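Local coordinates for diguanylate cyclase/phosphodiesterase-domain containing protein (Thermotoga maritima MSB8, PDB 6KHU), which is a putative diguanylate cyclase with a GGDEF-type domain, and so may make cyclic di-GMP from two molecules of GTP, at residues P29-T37 against D72-G82; K83-K94 against I107-D115. All blocks are in the same frame, centred on the assembly; numbering follows the deposited sequence.

Interaction 1 (P29-T37 against D72-G82); sequences PYTIFFVKT and DTFALFVIGVG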
loop_
_atom_site.group_PDB
_atom_site.type_symbol
_atom_site.label_atom_id
_atom_site.label_comp_id
_atom_site.label_asym_id
_atom_site.label_seq_id
_atom_site.Cartn_x
_atom_site.Cartn_y
_atom_site.Cartn_z
ATOM N N PRO A 29 11.241 -10.645 4.125
ATOM C CA PRO A 29 9.875 -10.467 3.633
ATOM C C PRO A 29 9.526 -8.992 3.507
ATOM O O PRO A 29 10.191 -8.115 4.068
ATOM C CB PRO A 29 9.027 -11.150 4.711
ATOM C CG PRO A 29 9.818 -10.896 5.982
ATOM C CD PRO A 29 11.287 -10.810 5.590
ATOM N N TYR A 30 8.476 -8.732 2.725
ATOM C CA TYR A 30 7.846 -7.418 2.676
ATOM C C TYR A 30 6.383 -7.613 2.300
ATOM O O TYR A 30 5.985 -8.677 1.828
ATOM C CB TYR A 30 8.546 -6.472 1.682
ATOM C CG TYR A 30 8.305 -6.831 0.230
ATOM C CD1 TYR A 30 9.053 -7.835 -0.385
ATOM C CD2 TYR A 30 7.328 -6.181 -0.521
ATOM C CE1 TYR A 30 8.837 -8.183 -1.706
ATOM C CE2 TYR A 30 7.094 -6.533 -1.859
ATOM C CZ TYR A 30 7.864 -7.524 -2.443
ATOM O OH TYR A 30 7.656 -7.881 -3.750
ATOM N N THR A 31 5.579 -6.569 2.500
ATOM C CA THR A 31 4.150 -6.662 2.251
ATOM C C THR A 31 3.678 -5.468 1.439
ATOM O O THR A 31 4.113 -4.337 1.674
ATOM C CB THR A 31 3.388 -6.775 3.580
ATOM O OG1 THR A 31 3.794 -7.984 4.241
ATOM C CG2 THR A 31 1.885 -6.832 3.345
ATOM N N ILE A 32 2.803 -5.738 0.471
ATOM C CA ILE A 32 2.180 -4.727 -0.376
ATOM C C ILE A 32 0.733 -4.557 0.067
ATOM O O ILE A 32 0.006 -5.546 0.220
ATOM C CB ILE A 32 2.233 -5.125 -1.863
ATOM C CG1 ILE A 32 3.678 -5.370 -2.312
ATOM C CG2 ILE A 32 1.577 -4.056 -2.725
ATOM C CD1 ILE A 32 3.790 -5.991 -3.692
ATOM N N PHE A 33 0.308 -3.312 0.257
ATOM C CA PHE A 33 -1.076 -2.998 0.581
ATOM C C PHE A 33 -1.658 -2.158 -0.545
ATOM O O PHE A 33 -0.991 -1.246 -1.051
ATOM C CB PHE A 33 -1.212 -2.217 1.924
ATOM C CG PHE A 33 -0.687 -2.948 3.137
ATOM C CD1 PHE A 33 0.669 -2.982 3.411
ATOM C CD2 PHE A 33 -1.557 -3.553 4.028
ATOM C CE1 PHE A 33 1.154 -3.628 4.523
ATOM C CE2 PHE A 33 -1.071 -4.213 5.146
ATOM C CZ PHE A 33 0.291 -4.255 5.388
ATOM N N PHE A 34 -2.904 -2.461 -0.931
ATOM C CA PHE A 34 -3.698 -1.623 -1.829
ATOM C C PHE A 34 -4.909 -1.072 -1.084
ATOM O O PHE A 34 -5.595 -1.816 -0.372
ATOM C CB PHE A 34 -4.207 -2.420 -3.043
ATOM C CG PHE A 34 -3.270 -2.443 -4.216
ATOM C CD1 PHE A 34 -1.897 -2.528 -4.032
ATOM C CD2 PHE A 34 -3.779 -2.404 -5.519
ATOM C CE1 PHE A 34 -1.029 -2.565 -5.130
ATOM C CE2 PHE A 34 -2.931 -2.445 -6.619
ATOM C CZ PHE A 34 -1.548 -2.525 -6.428
ATOM N N VAL A 35 -5.192 0.221 -1.268
ATOM C CA VAL A 35 -6.404 0.848 -0.741
ATOM C C VAL A 35 -7.095 1.588 -1.884
ATOM O O VAL A 35 -6.514 2.501 -2.478
ATOM C CB VAL A 35 -6.105 1.810 0.424
ATOM C CG1 VAL A 35 -7.391 2.496 0.894
ATOM C CG2 VAL A 35 -5.452 1.065 1.583
ATOM N N LYS A 36 -8.322 1.190 -2.204
ATOM C CA LYS A 36 -9.123 1.876 -3.208
ATOM C C LYS A 36 -10.250 2.633 -2.518
ATOM O O LYS A 36 -11.003 2.045 -1.736
ATOM C CB LYS A 36 -9.701 0.895 -4.235
ATOM C CG LYS A 36 -10.612 1.579 -5.258
ATOM C CD LYS A 36 -10.886 0.697 -6.472
ATOM C CE LYS A 36 -11.921 1.359 -7.374
ATOM N NZ LYS A 36 -12.228 0.563 -8.595
ATOM N N THR A 37 -10.352 3.931 -2.797
ATOM C CA THR A 37 -11.434 4.750 -2.267
ATOM C C THR A 37 -12.630 4.679 -3.197
ATOM O O THR A 37 -12.487 4.762 -4.425
ATOM C CB THR A 37 -11.017 6.211 -2.107
ATOM O OG1 THR A 37 -10.554 6.721 -3.366
ATOM C CG2 THR A 37 -9.920 6.331 -1.093
ATOM N N ASP A 72 -8.002 6.604 -7.981
ATOM C CA ASP A 72 -8.661 6.374 -6.701
ATOM C C ASP A 72 -7.992 5.301 -5.836
ATOM O O ASP A 72 -8.549 4.930 -4.794
ATOM C CB ASP A 72 -10.144 6.024 -6.923
ATOM C CG ASP A 72 -10.349 4.744 -7.729
ATOM O OD1 ASP A 72 -9.374 3.999 -7.991
ATOM O OD2 ASP A 72 -11.518 4.478 -8.099
ATOM N N THR A 73 -6.829 4.781 -6.228
ATOM C CA THR A 73 -6.198 3.699 -5.487
ATOM C C THR A 73 -4.804 4.127 -5.055
ATOM O O THR A 73 -4.060 4.719 -5.837
ATOM C CB THR A 73 -6.118 2.408 -6.328
ATOM O OG1 THR A 73 -7.439 1.993 -6.707
ATOM C CG2 THR A 73 -5.462 1.284 -5.536
ATOM N N PHE A 74 -4.465 3.848 -3.801
ATOM C CA PHE A 74 -3.095 3.968 -3.329
ATOM C C PHE A 74 -2.478 2.586 -3.180
ATOM O O PHE A 74 -3.175 1.596 -2.931
ATOM C CB PHE A 74 -3.015 4.673 -1.976
ATOM C CG PHE A 74 -3.234 6.149 -2.039
ATOM C CD1 PHE A 74 -2.198 7.001 -2.385
ATOM C CD2 PHE A 74 -4.472 6.692 -1.713
ATOM C CE1 PHE A 74 -2.396 8.385 -2.419
ATOM C CE2 PHE A 74 -4.682 8.073 -1.744
ATOM C CZ PHE A 74 -3.641 8.917 -2.100
ATOM N N ALA A 75 -1.156 2.536 -3.300
ATOM C CA ALA A 75 -0.402 1.349 -2.946
ATOM C C ALA A 75 0.674 1.717 -1.933
ATOM O O ALA A 75 1.093 2.875 -1.824
ATOM C CB ALA A 75 0.211 0.681 -4.183
ATOM N N LEU A 76 1.098 0.710 -1.176
ATOM C CA LEU A 76 2.106 0.850 -0.141
ATOM C C LEU A 76 2.878 -0.454 -0.068
ATOM O O LEU A 76 2.281 -1.537 -0.138
ATOM C CB LEU A 76 1.473 1.154 1.225
ATOM C CG LEU A 76 2.294 0.918 2.494
ATOM C CD1 LEU A 76 3.286 2.076 2.727
ATOM C CD2 LEU A 76 1.367 0.753 3.711
ATOM N N PHE A 77 4.196 -0.361 0.072
ATOM C CA PHE A 77 4.936 -1.537 0.504
ATOM C C PHE A 77 5.803 -1.194 1.702
ATOM O O PHE A 77 6.325 -0.083 1.804
ATOM C CB PHE A 77 5.759 -2.179 -0.645
ATOM C CG PHE A 77 6.894 -1.337 -1.189
ATOM C CD1 PHE A 77 8.137 -1.325 -0.567
ATOM C CD2 PHE A 77 6.734 -0.626 -2.376
ATOM C CE1 PHE A 77 9.183 -0.591 -1.087
ATOM C CE2 PHE A 77 7.785 0.116 -2.913
ATOM C CZ PHE A 77 9.011 0.134 -2.266
ATOM N N VAL A 78 5.920 -2.160 2.617
ATOM C CA VAL A 78 6.616 -2.011 3.889
ATOM C C VAL A 78 7.590 -3.184 4.026
ATOM O O VAL A 78 7.173 -4.350 4.044
ATOM C CB VAL A 78 5.635 -1.958 5.080
ATOM C CG1 VAL A 78 4.807 -0.674 5.038
ATOM C CG2 VAL A 78 4.681 -3.140 5.060
ATOM N N ILE A 79 8.874 -2.885 4.094
ATOM C CA ILE A 79 9.859 -3.955 4.095
ATOM C C ILE A 79 9.939 -4.566 5.489
ATOM O O ILE A 79 9.682 -3.909 6.510
ATOM C CB ILE A 79 11.230 -3.445 3.612
ATOM C CG1 ILE A 79 11.880 -2.597 4.694
ATOM C CG2 ILE A 79 11.091 -2.650 2.288
ATOM C CD1 ILE A 79 12.946 -3.339 5.474
ATOM N N GLY A 80 10.309 -5.845 5.532
ATOM C CA GLY A 80 10.447 -6.542 6.790
ATOM C C GLY A 80 9.141 -7.026 7.383
ATOM O O GLY A 80 9.156 -7.602 8.475
ATOM N N VAL A 81 8.019 -6.816 6.705
ATOM C CA VAL A 81 6.706 -7.206 7.210
ATOM C C VAL A 81 6.270 -8.460 6.472
ATOM O O VAL A 81 6.081 -8.433 5.254
ATOM C CB VAL A 81 5.686 -6.071 7.029
ATOM C CG1 VAL A 81 4.258 -6.549 7.340
ATOM C CG2 VAL A 81 6.075 -4.867 7.891
ATOM N N GLY A 82 6.115 -9.565 7.201
ATOM C CA GLY A 82 5.609 -10.798 6.646
ATOM C C GLY A 82 4.182 -11.087 7.083
ATOM O O GLY A 82 3.467 -10.223 7.595
HETATM O O HOH W 1 -13.522 5.213 -6.813
#
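The central strands of the single mixed sheet of the GGDEF-type fold, 30-37 and 73-79, pair antiparallel from Tyr-30/Ile-79 to Lys-36/Thr-73. Their axes approach to 4.5 Å at 163°, and three hydrogen-bonded pairs (Thr-31/Val-78, Phe-33/Leu-76, Val-35/Phe-74) each exchange two backbone bonds. The segment 72-82 starts at the hairpin where the family carries its GGDEF signature, apparently altered in this chain.

On the side facing helix 86-100, Phe-33 lies alongside Leu-76 and points the same way, its CD1 3.8 Å from Leu-76 CD2. Val-78 CG2 meets the edge of that ring in plane, 3.6 Å from Phe-33 CE1. On the other side, Ala-75 CB reaches Phe-34 CE1 at 3.6 Å. The CG of Phe-77 sits between its backbone N and carbonyl carbon (chi1 66°), which leads its ring away from Ile-32 to meet Phe-12.

At the Asp-72 end, Asp-72 O accepts both Thr-37 N (2.9 Å) and Thr-37 OG1 (3.0 Å), while a water links Asp-72 OD2 to Thr-37 O. The extended Lys-36 leaves NZ 4.0 Å from Asp-72 OD2, beyond a salt bridge. At the far end Thr-31 OG1, also bonded to Ser-111 OG, donates to Val-81 O at 2.5 Å, from 58° above the carbonyl plane.

Interaction 2 (K83-K94 against I107-D115); sequences KETAPNIEERIK and IAYKSYPED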
loop_
_atom_site.group_PDB
_atom_site.type_symbol
_atom_site.label_atom_id
_atom_site.label_comp_id
_atom_site.label_asym_id
_atom_site.label_seq_id
_atom_site.Cartn_x
_atom_site.Cartn_y
_atom_site.Cartn_z
ATOM N N LYS A 83 3.783 -12.352 6.876
ATOM C CA LYS A 83 2.411 -12.771 7.168
ATOM C C LYS A 83 2.037 -12.531 8.623
ATOM O O LYS A 83 0.873 -12.243 8.922
ATOM C CB LYS A 83 2.227 -14.255 6.842
ATOM C CG LYS A 83 1.957 -14.534 5.387
ATOM C CD LYS A 83 0.640 -13.917 4.941
ATOM C CE LYS A 83 -0.506 -14.917 5.040
ATOM N NZ LYS A 83 -1.666 -14.436 4.238
ATOM N N GLU A 84 3.001 -12.668 9.538
ATOM C CA GLU A 84 2.711 -12.533 10.963
ATOM C C GLU A 84 2.208 -11.132 11.304
ATOM O O GLU A 84 1.202 -10.980 12.006
ATOM C CB GLU A 84 3.960 -12.872 11.779
ATOM C CG GLU A 84 3.735 -12.967 13.284
ATOM C CD GLU A 84 3.229 -14.332 13.729
ATOM O OE1 GLU A 84 2.930 -15.179 12.858
ATOM O OE2 GLU A 84 3.135 -14.561 14.954
ATOM N N THR A 85 2.888 -10.089 10.820
ATOM C CA THR A 85 2.566 -8.734 11.253
ATOM C C THR A 85 1.750 -7.937 10.241
ATOM O O THR A 85 1.215 -6.883 10.601
ATOM C CB THR A 85 3.849 -7.970 11.586
ATOM O OG1 THR A 85 4.752 -8.043 10.471
ATOM C CG2 THR A 85 4.509 -8.581 12.830
ATOM N N ALA A 86 1.640 -8.406 9.003
ATOM C CA ALA A 86 0.802 -7.732 8.017
ATOM C C ALA A 86 -0.621 -7.464 8.494
ATOM O O ALA A 86 -1.130 -6.367 8.203
ATOM C CB ALA A 86 0.773 -8.533 6.708
ATOM N N PRO A 87 -1.322 -8.384 9.176
ATOM C CA PRO A 87 -2.696 -8.059 9.615
ATOM C C PRO A 87 -2.758 -6.909 10.598
ATOM O O PRO A 87 -3.745 -6.163 10.593
ATOM C CB PRO A 87 -3.186 -9.364 10.264
ATOM C CG PRO A 87 -2.313 -10.436 9.679
ATOM C CD PRO A 87 -0.979 -9.785 9.482
ATOM N N ASN A 88 -1.754 -6.767 11.467
ATOM C CA ASN A 88 -1.741 -5.650 12.406
ATOM C C ASN A 88 -1.670 -4.320 11.669
ATOM O O ASN A 88 -2.334 -3.350 12.057
ATOM C CB ASN A 88 -0.557 -5.767 13.365
ATOM C CG ASN A 88 -0.506 -7.102 14.105
ATOM O OD1 ASN A 88 -0.956 -8.139 13.608
ATOM N ND2 ASN A 88 0.067 -7.077 15.301
ATOM N N ILE A 89 -0.848 -4.245 10.621
ATOM C CA ILE A 89 -0.765 -3.014 9.841
ATOM C C ILE A 89 -2.094 -2.728 9.160
ATOM O O ILE A 89 -2.578 -1.590 9.167
ATOM C CB ILE A 89 0.390 -3.093 8.831
ATOM C CG1 ILE A 89 1.721 -3.108 9.580
ATOM C CG2 ILE A 89 0.320 -1.918 7.848
ATOM C CD1 ILE A 89 2.903 -3.366 8.701
ATOM N N GLU A 90 -2.719 -3.757 8.580
ATOM C CA GLU A 90 -4.015 -3.545 7.940
ATOM C C GLU A 90 -5.042 -3.025 8.935
ATOM O O GLU A 90 -5.814 -2.118 8.616
ATOM C CB GLU A 90 -4.531 -4.830 7.298
ATOM C CG GLU A 90 -5.763 -4.582 6.430
ATOM C CD GLU A 90 -6.456 -5.867 5.985
ATOM O OE1 GLU A 90 -6.689 -6.743 6.839
ATOM O OE2 GLU A 90 -6.757 -6.001 4.776
ATOM N N GLU A 91 -5.085 -3.601 10.139
ATOM C CA GLU A 91 -6.037 -3.123 11.138
ATOM C C GLU A 91 -5.777 -1.659 11.480
ATOM O O GLU A 91 -6.720 -0.870 11.620
ATOM C CB GLU A 91 -5.968 -3.999 12.393
ATOM C CG GLU A 91 -7.281 -4.124 13.176
ATOM C CD GLU A 91 -8.471 -4.538 12.309
ATOM O OE1 GLU A 91 -9.605 -4.096 12.604
ATOM O OE2 GLU A 91 -8.277 -5.313 11.340
ATOM N N ARG A 92 -4.499 -1.273 11.597
ATOM C CA ARG A 92 -4.183 0.115 11.914
ATOM C C ARG A 92 -4.691 1.050 10.823
ATOM O O ARG A 92 -5.283 2.094 11.119
ATOM C CB ARG A 92 -2.670 0.288 12.120
ATOM C CG ARG A 92 -2.145 -0.243 13.459
ATOM C CD ARG A 92 -0.624 -0.430 13.449
ATOM N NE ARG A 92 0.080 0.829 13.219
ATOM C CZ ARG A 92 1.292 0.934 12.676
ATOM N NH1 ARG A 92 1.844 2.136 12.508
ATOM N NH2 ARG A 92 1.958 -0.156 12.301
ATOM N N ILE A 93 -4.482 0.686 9.554
ATOM C CA ILE A 93 -4.996 1.508 8.460
ATOM C C ILE A 93 -6.517 1.625 8.562
ATOM O O ILE A 93 -7.084 2.725 8.453
ATOM C CB ILE A 93 -4.560 0.938 7.097
ATOM C CG1 ILE A 93 -3.028 0.990 6.951
ATOM C CG2 ILE A 93 -5.263 1.696 5.960
ATOM C CD1 ILE A 93 -2.488 0.054 5.899
ATOM N N LYS A 94 -7.194 0.495 8.810
ATOM C CA LYS A 94 -8.657 0.503 8.914
ATOM C C LYS A 94 -9.128 1.371 10.077
ATOM O O LYS A 94 -10.071 2.159 9.926
ATOM C CB LYS A 94 -9.184 -0.929 9.065
ATOM C CG LYS A 94 -8.950 -1.809 7.814
ATOM C CD LYS A 94 -9.979 -2.943 7.682
ATOM C CE LYS A 94 -9.744 -4.026 8.725
ATOM N NZ LYS A 94 -10.530 -5.270 8.442
ATOM N N ILE A 107 -9.657 -2.677 1.031
ATOM C CA ILE A 107 -8.244 -2.811 1.353
ATOM C C ILE A 107 -7.857 -4.268 1.158
ATOM O O ILE A 107 -8.656 -5.177 1.401
ATOM C CB ILE A 107 -7.933 -2.338 2.794
ATOM C CG1 ILE A 107 -6.433 -2.428 3.106
ATOM C CG2 ILE A 107 -8.711 -3.154 3.802
ATOM C CD1 ILE A 107 -6.025 -1.628 4.362
ATOM N N ALA A 108 -6.625 -4.487 0.707
ATOM C CA ALA A 108 -6.110 -5.838 0.529
ATOM C C ALA A 108 -4.591 -5.794 0.628
ATOM O O ALA A 108 -3.975 -4.743 0.433
ATOM C CB ALA A 108 -6.561 -6.432 -0.811
ATOM N N TYR A 109 -3.984 -6.936 0.964
ATOM C CA TYR A 109 -2.530 -6.999 1.046
ATOM C C TYR A 109 -2.021 -8.361 0.589
ATOM O O TYR A 109 -2.735 -9.365 0.657
ATOM C CB TYR A 109 -2.019 -6.677 2.470
ATOM C CG TYR A 109 -2.383 -7.697 3.528
ATOM C CD1 TYR A 109 -1.631 -8.849 3.698
ATOM C CD2 TYR A 109 -3.473 -7.494 4.369
ATOM C CE1 TYR A 109 -1.956 -9.782 4.668
ATOM C CE2 TYR A 109 -3.808 -8.424 5.345
ATOM C CZ TYR A 109 -3.042 -9.564 5.485
ATOM O OH TYR A 109 -3.361 -10.490 6.451
ATOM N N LYS A 110 -0.768 -8.376 0.120
ATOM C CA LYS A 110 -0.066 -9.591 -0.279
ATOM C C LYS A 110 1.325 -9.540 0.334
ATOM O O LYS A 110 2.024 -8.535 0.182
ATOM C CB LYS A 110 0.037 -9.706 -1.799
ATOM C CG LYS A 110 -1.272 -9.971 -2.509
ATOM C CD LYS A 110 -1.638 -11.433 -2.447
ATOM C CE LYS A 110 -2.996 -11.695 -3.094
ATOM N NZ LYS A 110 -3.266 -13.159 -3.168
ATOM N N SER A 111 1.720 -10.596 1.043
ATOM C CA SER A 111 3.030 -10.648 1.687
ATOM C C SER A 111 3.976 -11.532 0.884
ATOM O O SER A 111 3.601 -12.629 0.454
ATOM C CB SER A 111 2.924 -11.173 3.121
ATOM O OG SER A 111 2.112 -10.320 3.907
ATOM N N TYR A 112 5.188 -11.051 0.678
ATOM C CA TYR A 112 6.225 -11.850 0.059
ATOM C C TYR A 112 7.096 -12.449 1.150
ATOM O O TYR A 112 7.462 -11.745 2.090
ATOM C CB TYR A 112 7.094 -10.990 -0.869
ATOM C CG TYR A 112 8.324 -11.706 -1.410
ATOM C CD1 TYR A 112 8.242 -12.472 -2.559
ATOM C CD2 TYR A 112 9.568 -11.611 -0.768
ATOM C CE1 TYR A 112 9.344 -13.141 -3.071
ATOM C CE2 TYR A 112 10.700 -12.278 -1.284
ATOM C CZ TYR A 112 10.565 -13.047 -2.438
ATOM O OH TYR A 112 11.639 -13.722 -2.976
ATOM N N PRO A 113 7.480 -13.729 1.083
ATOM C CA PRO A 113 7.208 -14.711 0.024
ATOM C C PRO A 113 6.010 -15.641 0.255
ATOM O O PRO A 113 5.740 -16.480 -0.617
ATOM C CB PRO A 113 8.494 -15.543 0.012
ATOM C CG PRO A 113 8.887 -15.578 1.487
ATOM C CD PRO A 113 8.480 -14.231 2.053
ATOM N N GLU A 114 5.299 -15.509 1.381
ATOM C CA GLU A 114 4.325 -16.542 1.738
ATOM C C GLU A 114 3.079 -16.473 0.865
ATOM O O GLU A 114 2.502 -17.508 0.514
ATOM C CB GLU A 114 3.954 -16.434 3.216
ATOM C CG GLU A 114 4.965 -17.101 4.143
ATOM C CD GLU A 114 4.316 -17.924 5.257
ATOM O OE1 GLU A 114 3.783 -17.317 6.218
ATOM O OE2 GLU A 114 4.352 -19.176 5.174
ATOM N N ASP A 115 2.636 -15.266 0.510
ATOM C CA ASP A 115 1.478 -15.147 -0.364
ATOM C C ASP A 115 1.858 -15.266 -1.837
ATOM O O ASP A 115 1.020 -15.662 -2.647
ATOM C CB ASP A 115 0.759 -13.807 -0.137
ATOM C CG ASP A 115 0.094 -13.709 1.230
ATOM O OD1 ASP A 115 -0.263 -14.759 1.816
ATOM O OD2 ASP A 115 -0.078 -12.568 1.710
HETATM O O HOH W 2 -1.458 -12.338 6.627
#
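Lys-83 NZ donates to Asp-115 OD1, 2.8 Å away, in a salt bridge in which OD1 offers its syn lone pair. The other oxygen, Asp-115 OD2, is met on its anti side, somewhat out of the carboxylate plane, by Ser-111 N, 2.8 Å away, with a nearly straight N-H angle of 165°. Two partners thus fix the carboxylate, and an alanine in place of Asp-115 would probably leave the Lys-83 ammonium without its anionic mate and Ser-111 N without this acceptor. Bends at chi2 and chi3 fold the lysine chain back toward Asp-115, while its CG passes 3.4 Å from Glu-114 OE1. A water joins Lys-83 O to Tyr-109 OH.

Farther along, Tyr-109 stands under the first turn of the helix: Ala-86 CB touches CE1 at 3.6 Å, and Pro-87 CG comes 3.4 Å from OH. The Glu-90 carboxylate meets the ring edge, its plane turned 78° from the ring. Ile-107 CD1 closes the row, lying 3.6 Å from Glu-90 CG and 3.8 Å from Ile-93 CG2. With helix 86-100 following strand 73-79 and packing over strand 105-112, parallel to 73-79 but separated from it by 30-37, the arrangement is the second beta-alpha-beta crossover of a ferredoxin-like core.

Strand 30-37 ties the two contacts together: it pairs with 73-79 in interaction 1 and, on its other edge, with strand 105-112 of interaction 2, where Tyr-30 O lies 2.8 Å from Tyr-112 N in a probable hydrogen bond. Their centres are about 8 Å apart. The centre of interaction 1 is about 2 Å from the centre of the chain; largely buried, this contact rests on a strand-to-strand backbone ladder with aromatic and aliphatic packing, and its area, 886 Å², exceeds the 561 Å² of interaction 2. The centre of interaction 2 is about 10 Å from that of the chain, at an outermost strand, joining helix to sheet mainly through side chains, with a salt bridge and water at the Lys-83 end and, further along, apolar groups and the Glu-90 carboxylate.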